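Long-range contact in adenosine 5'-monophosphoramidase (Candida albicans, PDB 6IQ1), which probably hydrolyses adenosine 5'-monophosphoramidate substrates to AMP, working as a homodimeric nucleotide-binding hydrolase of the histidine triad (HINT) family: residues F20-L32 against D59-L71. Residues are numbered along the deposited sequence; the frame is centred on the assembly and turned at random.
Sequences FKLIETAKTYSFL and DYLSDILPVVKKL
The chain of Lys27 runs nearly straight from CG to CE and then bends at its last torsion (chi4 -52°), turning NZ onto Asp59. The resulting salt bridge, NZ of Lys27 to OD2 of Asp59, is short at 2.5 Å and meets the oxygen nearly along its C-O axis. On the way the lysine crosses Tyr60 at about a right angle: its CG lies 3.7 Å from CE2 of Tyr60, over the ring face near the rim, and NZ adds a cation-pi contact. Thr28 OG1 donates to Asp63 OD2 at 2.4 Å, a separation so short that its exact length is doubtful. One water hydrogen-bonds with Thr28 OG1, Lys27 O and Tyr60 O, tying the turn to the helix. These residues join the hairpin of strands 21-24 and 28-32, at one edge of the antiparallel sheet of the HIT fold, to the helix 58-74 packed across it. Further along, Val67 CG1 slides past Ile23 CG2 (4.0 Å), and its CG2 turns to Thr28. Ile23 CD1 rests on the extended chain of Lys70, 3.6 Å from its CD, while that lysine's NZ reaches Asp148 of the second subunit. Leu71 lays CD2 against Leu22 and Ile23 and CD1 against Ser30, whose OG donates a hydrogen bond to a lone pair of Ile23 O.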
loop_
_atom_site.group_PDB
_atom_site.type_symbol
_atom_site.label_atom_id
_atom_site.label_comp_id
_atom_site.label_asym_id
_atom_site.label_seq_id
_atom_site.Cartn_x
_atom_site.Cartn_y
_atom_site.Cartn_z
ATOM N N PHE D 20 -10.789 2.379 18.314
ATOM C CA PHE D 20 -9.683 1.882 19.140
ATOM C C PHE D 20 -8.376 2.510 18.653
ATOM O O PHE D 20 -7.684 1.961 17.792
ATOM C CB PHE D 20 -9.622 0.361 19.086
ATOM C CG PHE D 20 -10.832 -0.321 19.669
ATOM C CD1 PHE D 20 -10.912 -0.586 21.031
ATOM C CD2 PHE D 20 -11.890 -0.702 18.856
ATOM C CE1 PHE D 20 -12.025 -1.213 21.571
ATOM C CE2 PHE D 20 -13.001 -1.325 19.393
ATOM C CZ PHE D 20 -13.066 -1.581 20.754
ATOM N N LYS D 21 -8.014 3.654 19.236
ATOM C CA LYS D 21 -6.939 4.482 18.697
ATOM C C LYS D 21 -5.555 3.912 19.006
ATOM O O LYS D 21 -5.301 3.386 20.092
ATOM C CB LYS D 21 -7.037 5.907 19.246
ATOM C CG LYS D 21 -5.965 6.843 18.727
ATOM C CD LYS D 21 -6.124 8.232 19.312
ATOM C CE LYS D 21 -5.207 8.448 20.506
ATOM N NZ LYS D 21 -4.297 9.618 20.294
ATOM N N LEU D 22 -4.641 4.042 18.043
ATOM C CA LEU D 22 -3.309 3.487 18.196
ATOM C C LEU D 22 -2.322 4.643 18.125
ATOM O O LEU D 22 -2.123 5.344 19.120
ATOM C CB LEU D 22 -3.079 2.380 17.152
ATOM C CG LEU D 22 -3.803 1.027 17.336
ATOM C CD1 LEU D 22 -3.545 0.112 16.165
ATOM C CD2 LEU D 22 -3.368 0.323 18.617
ATOM N N ILE D 23 -1.696 4.884 16.989
ATOM C CA ILE D 23 -0.762 5.986 16.825
ATOM C C ILE D 23 -1.504 7.137 16.170
ATOM O O ILE D 23 -2.240 6.938 15.200
ATOM C CB ILE D 23 0.460 5.550 15.996
ATOM C CG1 ILE D 23 1.376 4.635 16.835
ATOM C CG2 ILE D 23 1.222 6.761 15.457
ATOM C CD1 ILE D 23 2.584 4.076 16.069
ATOM N N GLU D 24 -1.337 8.335 16.706
ATOM C CA GLU D 24 -1.833 9.533 16.048
ATOM C C GLU D 24 -0.698 10.539 15.867
ATOM O O GLU D 24 0.236 10.610 16.671
ATOM C CB GLU D 24 -2.972 10.173 16.822
ATOM C CG GLU D 24 -3.686 11.218 16.010
ATOM C CD GLU D 24 -4.750 11.964 16.785
ATOM O OE1 GLU D 24 -5.250 11.433 17.816
ATOM O OE2 GLU D 24 -5.083 13.087 16.335
ATOM N N THR D 25 -0.802 11.317 14.797
ATOM C CA THR D 25 0.222 12.249 14.352
ATOM C C THR D 25 -0.490 13.552 13.999
ATOM O O THR D 25 -1.719 13.592 13.907
ATOM C CB THR D 25 1.009 11.626 13.164
ATOM O OG1 THR D 25 1.992 10.697 13.648
ATOM C CG2 THR D 25 1.678 12.635 12.306
ATOM N N ALA D 26 0.274 14.638 13.861
ATOM C CA ALA D 26 -0.302 15.868 13.330
ATOM C C ALA D 26 -1.085 15.606 12.048
ATOM O O ALA D 26 -2.127 16.227 11.807
ATOM C CB ALA D 26 0.799 16.902 13.076
ATOM N N LYS D 27 -0.608 14.681 11.216
ATOM C CA LYS D 27 -1.214 14.441 9.916
ATOM C C LYS D 27 -1.915 13.091 9.763
ATOM O O LYS D 27 -2.721 12.945 8.839
ATOM C CB LYS D 27 -0.152 14.593 8.811
ATOM C CG LYS D 27 0.121 16.054 8.455
ATOM C CD LYS D 27 1.419 16.206 7.657
ATOM C CE LYS D 27 1.920 17.655 7.652
ATOM N NZ LYS D 27 0.865 18.623 7.217
ATOM N N THR D 28 -1.666 12.118 10.638
ATOM C CA THR D 28 -2.149 10.767 10.407
ATOM C C THR D 28 -2.901 10.234 11.622
ATOM O O THR D 28 -2.584 10.582 12.762
ATOM C CB THR D 28 -0.964 9.844 10.054
ATOM O OG1 THR D 28 -0.335 10.321 8.860
ATOM C CG2 THR D 28 -1.422 8.420 9.825
ATOM N N TYR D 29 -3.894 9.370 11.369
ATOM C CA TYR D 29 -4.696 8.745 12.421
ATOM C C TYR D 29 -4.841 7.246 12.171
ATOM O O TYR D 29 -5.227 6.824 11.069
ATOM C CB TYR D 29 -6.083 9.400 12.512
ATOM C CG TYR D 29 -6.884 8.953 13.711
ATOM C CD1 TYR D 29 -7.609 7.762 13.688
ATOM C CD2 TYR D 29 -6.919 9.713 14.864
ATOM C CE1 TYR D 29 -8.329 7.342 14.776
ATOM C CE2 TYR D 29 -7.659 9.306 15.967
ATOM C CZ TYR D 29 -8.356 8.119 15.917
ATOM O OH TYR D 29 -9.078 7.700 17.011
ATOM N N SER D 30 -4.576 6.437 13.193
ATOM C CA SER D 30 -4.665 4.994 13.013
ATOM C C SER D 30 -5.401 4.328 14.175
ATOM O O SER D 30 -5.382 4.805 15.311
ATOM C CB SER D 30 -3.264 4.377 12.814
ATOM O OG SER D 30 -2.437 4.609 13.929
ATOM N N PHE D 31 -6.040 3.201 13.869
ATOM C CA PHE D 31 -6.965 2.534 14.772
ATOM C C PHE D 31 -7.244 1.130 14.250
ATOM O O PHE D 31 -7.032 0.831 13.070
ATOM C CB PHE D 31 -8.276 3.327 14.929
ATOM C CG PHE D 31 -9.001 3.589 13.630
ATOM C CD1 PHE D 31 -8.554 4.565 12.742
ATOM C CD2 PHE D 31 -10.142 2.884 13.307
ATOM C CE1 PHE D 31 -9.227 4.813 11.544
ATOM C CE2 PHE D 31 -10.831 3.130 12.111
ATOM C CZ PHE D 31 -10.374 4.087 11.226
ATOM N N LEU D 32 -7.722 0.274 15.159
ATOM C CA LEU D 32 -8.042 -1.115 14.843
ATOM C C LEU D 32 -9.211 -1.221 13.871
ATOM O O LEU D 32 -10.193 -0.473 13.959
ATOM C CB LEU D 32 -8.396 -1.873 16.115
ATOM C CG LEU D 32 -7.258 -2.326 17.026
ATOM C CD1 LEU D 32 -7.821 -2.950 18.312
ATOM C CD2 LEU D 32 -6.324 -3.302 16.309
ATOM N N ASP D 59 2.073 16.226 1.495
ATOM C CA ASP D 59 2.585 16.187 2.864
ATOM C C ASP D 59 1.818 15.197 3.741
ATOM O O ASP D 59 2.383 14.675 4.707
ATOM C CB ASP D 59 2.585 17.588 3.491
ATOM C CG ASP D 59 1.189 18.201 3.583
ATOM O OD1 ASP D 59 0.449 18.246 2.573
ATOM O OD2 ASP D 59 0.823 18.638 4.693
ATOM N N TYR D 60 0.561 14.898 3.428
ATOM C CA TYR D 60 -0.080 13.809 4.151
ATOM C C TYR D 60 0.412 12.436 3.682
ATOM O O TYR D 60 0.528 11.509 4.497
ATOM C CB TYR D 60 -1.592 13.915 4.007
ATOM C CG TYR D 60 -2.165 15.036 4.829
ATOM C CD1 TYR D 60 -2.158 16.348 4.353
ATOM C CD2 TYR D 60 -2.713 14.787 6.080
ATOM C CE1 TYR D 60 -2.664 17.370 5.091
ATOM C CE2 TYR D 60 -3.235 15.803 6.833
ATOM C CZ TYR D 60 -3.206 17.096 6.339
ATOM O OH TYR D 60 -3.716 18.111 7.111
ATOM N N LEU D 61 0.699 12.285 2.384
ATOM C CA LEU D 61 1.201 11.013 1.886
ATOM C C LEU D 61 2.555 10.686 2.491
ATOM O O LEU D 61 2.841 9.523 2.783
ATOM C CB LEU D 61 1.300 11.041 0.366
ATOM C CG LEU D 61 -0.018 11.086 -0.402
ATOM C CD1 LEU D 61 0.234 11.004 -1.892
ATOM C CD2 LEU D 61 -0.965 9.998 0.051
ATOM N N SER D 62 3.397 11.705 2.705
ATOM C CA SER D 62 4.751 11.460 3.190
ATOM C C SER D 62 4.754 10.892 4.600
ATOM O O SER D 62 5.694 10.186 4.983
ATOM C CB SER D 62 5.566 12.749 3.155
ATOM O OG SER D 62 5.955 13.046 1.829
ATOM N N ASP D 63 3.717 11.179 5.382
ATOM C CA ASP D 63 3.685 10.783 6.777
ATOM C C ASP D 63 3.099 9.386 6.997
ATOM O O ASP D 63 3.324 8.790 8.059
ATOM C CB ASP D 63 2.902 11.836 7.570
ATOM C CG ASP D 63 2.847 11.537 9.035
ATOM O OD1 ASP D 63 3.911 11.456 9.676
ATOM O OD2 ASP D 63 1.729 11.369 9.556
ATOM N N ILE D 64 2.406 8.831 6.003
ATOM C CA ILE D 64 1.665 7.590 6.200
ATOM C C ILE D 64 2.607 6.401 6.411
ATOM O O ILE D 64 2.530 5.702 7.428
ATOM C CB ILE D 64 0.711 7.366 5.021
ATOM C CG1 ILE D 64 -0.527 8.215 5.232
ATOM C CG2 ILE D 64 0.340 5.871 4.857
ATOM C CD1 ILE D 64 -1.269 8.437 3.971
ATOM N N LEU D 65 3.489 6.129 5.455
ATOM C CA LEU D 65 4.336 4.945 5.585
ATOM C C LEU D 65 5.264 4.965 6.811
ATOM O O LEU D 65 5.485 3.885 7.391
ATOM C CB LEU D 65 5.132 4.739 4.286
ATOM C CG LEU D 65 4.225 4.429 3.091
ATOM C CD1 LEU D 65 5.037 4.249 1.822
ATOM C CD2 LEU D 65 3.326 3.210 3.377
ATOM N N PRO D 66 5.826 6.097 7.256
ATOM C CA PRO D 66 6.527 6.060 8.548
ATOM C C PRO D 66 5.617 5.685 9.710
ATOM O O PRO D 66 6.058 4.987 10.635
ATOM C CB PRO D 66 7.086 7.479 8.676
ATOM C CG PRO D 66 7.334 7.871 7.276
ATOM C CD PRO D 66 6.147 7.335 6.520
ATOM N N VAL D 67 4.346 6.077 9.675
ATOM C CA VAL D 67 3.436 5.602 10.712
ATOM C C VAL D 67 3.218 4.094 10.590
ATOM O O VAL D 67 3.243 3.370 11.598
ATOM C CB VAL D 67 2.113 6.377 10.658
ATOM C CG1 VAL D 67 1.080 5.719 11.574
ATOM C CG2 VAL D 67 2.357 7.843 11.015
ATOM N N VAL D 68 2.996 3.593 9.360
ATOM C CA VAL D 68 2.817 2.151 9.173
ATOM C C VAL D 68 4.049 1.408 9.675
ATOM O O VAL D 68 3.943 0.383 10.355
ATOM C CB VAL D 68 2.513 1.814 7.695
ATOM C CG1 VAL D 68 2.327 0.312 7.507
ATOM C CG2 VAL D 68 1.281 2.554 7.206
ATOM N N LYS D 69 5.235 1.942 9.388
ATOM C CA LYS D 69 6.460 1.320 9.874
ATOM C C LYS D 69 6.483 1.274 11.394
ATOM O O LYS D 69 6.803 0.239 11.990
ATOM C CB LYS D 69 7.678 2.075 9.354
ATOM C CG LYS D 69 8.957 1.597 9.967
ATOM C CD LYS D 69 10.124 2.226 9.261
ATOM C CE LYS D 69 11.399 2.004 10.013
ATOM N NZ LYS D 69 12.313 3.056 9.557
ATOM N N LYS D 70 6.141 2.390 12.040
ATOM C CA LYS D 70 6.084 2.398 13.496
ATOM C C LYS D 70 5.057 1.384 14.017
ATOM O O LYS D 70 5.292 0.721 15.039
ATOM C CB LYS D 70 5.788 3.817 13.998
ATOM C CG LYS D 70 6.214 4.040 15.446
ATOM C CD LYS D 70 5.865 5.423 15.906
ATOM C CE LYS D 70 6.033 5.588 17.418
ATOM N NZ LYS D 70 5.664 6.965 17.839
ATOM N N LEU D 71 3.928 1.217 13.307
ATOM C CA LEU D 71 2.929 0.241 13.740
ATOM C C LEU D 71 3.446 -1.195 13.650
ATOM O O LEU D 71 3.064 -2.037 14.474
ATOM C CB LEU D 71 1.636 0.392 12.929
ATOM C CG LEU D 71 0.779 1.610 13.260
ATOM C CD1 LEU D 71 -0.156 1.914 12.100
ATOM C CD2 LEU D 71 0.015 1.405 14.572
HETATM O O HOH W 1 -1.278 11.197 6.632
#